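Local coordinates for uncharacterized protein (Bordetella bronchiseptica, PDB 4XG0) that probably acts as a kinase of the DUF1537 family in acid-sugar catabolism, with a sugar-binding N-terminal and a nucleotide-binding C-terminal domain, at residues A186-Q191 with R201-A206. Residues are numbered along the deposited sequence; the frame is centred on the assembly and turned at random. Where two conformers were deposited one is given.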
ATOM      1  N   ALA A 186      11.379   9.973 -21.507  1.00 36.94           N
ATOM      2  CA  ALA A 186      10.926  11.205 -20.882  1.00 44.27           C
ATOM      3  C   ALA A 186      11.172  11.171 -19.381  1.00 37.20           C
ATOM      4  O   ALA A 186      11.510  10.137 -18.827  1.00 31.18           O
ATOM      5  CB  ALA A 186       9.446  11.394 -21.153  1.00 48.28           C
ATOM      6  N   GLN A 187      10.989  12.313 -18.727  0.60 36.78           N
ATOM      7  CA  GLN A 187      11.252  12.421 -17.296  0.60 31.44           C
ATOM      8  C   GLN A 187      10.294  13.434 -16.659  0.60 33.59           C
ATOM      9  O   GLN A 187      10.014  14.489 -17.238  0.60 33.82           O
ATOM     10  CB  GLN A 187      12.719  12.813 -17.056  0.60 30.61           C
ATOM     11  CG  GLN A 187      13.075  14.240 -17.513  0.60 35.30           C
ATOM     12  CD  GLN A 187      14.567  14.454 -17.755  0.60 41.68           C
ATOM     13  OE1 GLN A 187      15.331  14.710 -16.830  0.60 42.11           O
ATOM     14  NE2 GLN A 187      14.977  14.375 -19.016  0.60 39.38           N
ATOM     15  N   LEU A 188       9.794  13.100 -15.472  1.00 28.44           N
ATOM     16  CA  LEU A 188       8.819  13.900 -14.762  1.00 36.01           C
ATOM     17  C   LEU A 188       9.265  14.035 -13.320  1.00 38.29           C
ATOM     18  O   LEU A 188      10.018  13.199 -12.822  1.00 32.39           O
ATOM     19  CB  LEU A 188       7.486  13.154 -14.679  1.00 44.49           C
ATOM     20  CG  LEU A 188       6.728  12.831 -15.944  1.00 41.16           C
ATOM     21  CD1 LEU A 188       5.514  12.011 -15.587  1.00 41.02           C
ATOM     22  CD2 LEU A 188       6.341  14.129 -16.644  1.00 45.06           C
ATOM     23  N   ALA A 189       8.757  15.052 -12.633  1.00 39.44           N
ATOM     24  CA  ALA A 189       8.854  15.098 -11.176  1.00 45.98           C
ATOM     25  C   ALA A 189       7.531  15.567 -10.584  1.00 40.83           C
ATOM     26  O   ALA A 189       6.935  16.511 -11.099  1.00 43.16           O
ATOM     27  CB  ALA A 189       9.977  16.024 -10.764  1.00 42.45           C
ATOM     28  N   ALA A 190       7.047  14.926  -9.516  1.00 38.41           N
ATOM     29  CA  ALA A 190       5.839  15.444  -8.857  1.00 35.05           C
ATOM     30  C   ALA A 190       6.034  16.906  -8.456  1.00 36.98           C
ATOM     31  O   ALA A 190       7.106  17.311  -8.010  1.00 40.64           O
ATOM     32  CB  ALA A 190       5.472  14.621  -7.642  1.00 29.76           C
ATOM     33  N   GLN A 191       4.977  17.690  -8.612  1.00 47.70           N
ATOM     34  CA  GLN A 191       5.006  19.095  -8.264  1.00 52.36           C
ATOM     35  C   GLN A 191       4.587  19.263  -6.793  1.00 60.47           C
ATOM     36  O   GLN A 191       4.039  18.336  -6.187  1.00 46.19           O
ATOM     37  CB  GLN A 191       4.090  19.860  -9.222  1.00 53.40           C
ATOM     38  CG  GLN A 191       4.509  19.674 -10.686  1.00 56.11           C
ATOM     39  CD  GLN A 191       3.412  20.025 -11.677  1.00 65.59           C
ATOM     40  OE1 GLN A 191       2.330  20.458 -11.291  1.00 68.01           O
ATOM     41  NE2 GLN A 191       3.689  19.834 -12.966  1.00 65.49           N
ATOM     42  N   ARG A 201      -2.010  11.201 -14.489  1.00 41.97           N
ATOM     43  CA  ARG A 201      -2.291  11.773 -15.799  1.00 45.25           C
ATOM     44  C   ARG A 201      -0.997  12.058 -16.551  1.00 46.66           C
ATOM     45  O   ARG A 201      -0.865  11.715 -17.724  1.00 41.57           O
ATOM     46  CB  ARG A 201      -3.109  13.059 -15.656  1.00 45.64           C
ATOM     47  CG  ARG A 201      -4.620  12.863 -15.777  1.00 63.90           C
ATOM     48  CD  ARG A 201      -5.405  14.046 -15.196  1.00 67.43           C
ATOM     49  NE  ARG A 201      -6.638  13.600 -14.540  1.00 69.44           N
ATOM     50  CZ  ARG A 201      -7.044  13.980 -13.325  1.00 71.02           C
ATOM     51  NH1 ARG A 201      -8.181  13.502 -12.829  1.00 69.54           N
ATOM     52  NH2 ARG A 201      -6.332  14.836 -12.597  1.00 69.25           N
ATOM     53  N   ARG A 202      -0.039  12.690 -15.879  1.00 39.38           N
ATOM     54  CA  ARG A 202       1.208  13.071 -16.537  1.00 42.65           C
ATOM     55  C   ARG A 202       2.077  11.861 -16.928  1.00 43.20           C
ATOM     56  O   ARG A 202       2.813  11.917 -17.918  1.00 36.09           O
ATOM     57  CB  ARG A 202       2.000  14.050 -15.662  1.00 43.15           C
ATOM     58  CG  ARG A 202       1.236  15.332 -15.351  1.00 45.83           C
ATOM     59  CD  ARG A 202       2.163  16.453 -14.933  1.00 46.74           C
ATOM     60  NE  ARG A 202       2.786  16.243 -13.626  1.00 41.32           N
ATOM     61  CZ  ARG A 202       4.091  16.307 -13.384  1.00 43.53           C
ATOM     62  NH1 ARG A 202       4.543  16.118 -12.158  1.00 43.94           N
ATOM     63  NH2 ARG A 202       4.961  16.555 -14.353  1.00 52.26           N
ATOM     64  N   ILE A 203       2.013  10.774 -16.154  1.00 34.83           N
ATOM     65  CA  ILE A 203       2.785   9.592 -16.509  1.00 38.40           C
ATOM     66  C   ILE A 203       2.192   8.953 -17.774  1.00 36.25           C
ATOM     67  O   ILE A 203       2.914   8.462 -18.646  1.00 35.62           O
ATOM     68  CB  ILE A 203       2.807   8.575 -15.362  1.00 28.03           C
ATOM     69  CG1 ILE A 203       3.690   9.080 -14.223  1.00 26.52           C
ATOM     70  CG2 ILE A 203       3.294   7.219 -15.853  1.00 26.12           C
ATOM     71  CD1 ILE A 203       3.493   8.291 -12.899  1.00 27.03           C
ATOM     72  N   ALA A 204       0.872   8.949 -17.869  1.00 41.12           N
ATOM     73  CA  ALA A 204       0.215   8.381 -19.040  1.00 36.42           C
ATOM     74  C   ALA A 204       0.594   9.180 -20.290  1.00 41.04           C
ATOM     75  O   ALA A 204       0.855   8.612 -21.349  1.00 41.41           O
ATOM     76  CB  ALA A 204      -1.301   8.388 -18.858  1.00 40.49           C
ATOM     77  N   ALA A 205       0.627  10.500 -20.151  1.00 40.29           N
ATOM     78  CA  ALA A 205       0.992  11.371 -21.262  1.00 44.51           C
ATOM     79  C   ALA A 205       2.421  11.118 -21.746  1.00 47.18           C
ATOM     80  O   ALA A 205       2.738  11.348 -22.923  1.00 41.30           O
ATOM     81  CB  ALA A 205       0.816  12.831 -20.864  1.00 46.95           C
ATOM     82  N   ALA A 206       3.273  10.636 -20.843  1.00 45.85           N
ATOM     83  CA  ALA A 206       4.696  10.435 -21.130  1.00 41.55           C
ATOM     84  C   ALA A 206       5.007   9.001 -21.550  1.00 36.58           C
ATOM     85  O   ALA A 206       6.156   8.577 -21.538  1.00 38.12           O
ATOM     86  CB  ALA A 206       5.534  10.816 -19.907  1.00 41.61           C
TER
HETATM   87  O   HOH W   1       7.609  17.285 -14.569  1.00 43.41           O
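Arg202 NH1 donates a hydrogen bond to Ala189 O at 2.6 Å, with an N-H...O angle of 157°. The oxygen lies almost in the guanidinium plane, but the donor stands 51° out of the carbonyl plane, so the bond does not follow a lone pair. A water accepts from Arg202 NH2 at 2.8 Å and from Ala189 N, tying both polar groups of Ala189's backbone to one arginine. Glu194 forms a salt bridge with NH1 and also accepts a bond from Gln191 N.

One face of the guanidinium is covered: Gln191 NE2 sits 3.6 Å above its plane, over the centre, with the amide tilted 29° from it. Leu188 CD2 approaches NH2 obliquely. The bend in the Arg202 chain at chi3 brings its guanidinium to the 189-191 backbone.

Apolar packing continues toward the helix end. Leu188 CD1 touches Ile203 CG1 at 3.7 Å. Farther along, Ala186 CB faces Ala206 CB at 4.1 Å.

The contact lies within the beta-alpha-beta unit of 186-188, 196-205 and 209-212, at one edge strand of the parallel sheet. In-plane bonding with a covered face should restrict the rotation of the guanidinium, and Glu194 would probably balance its charge.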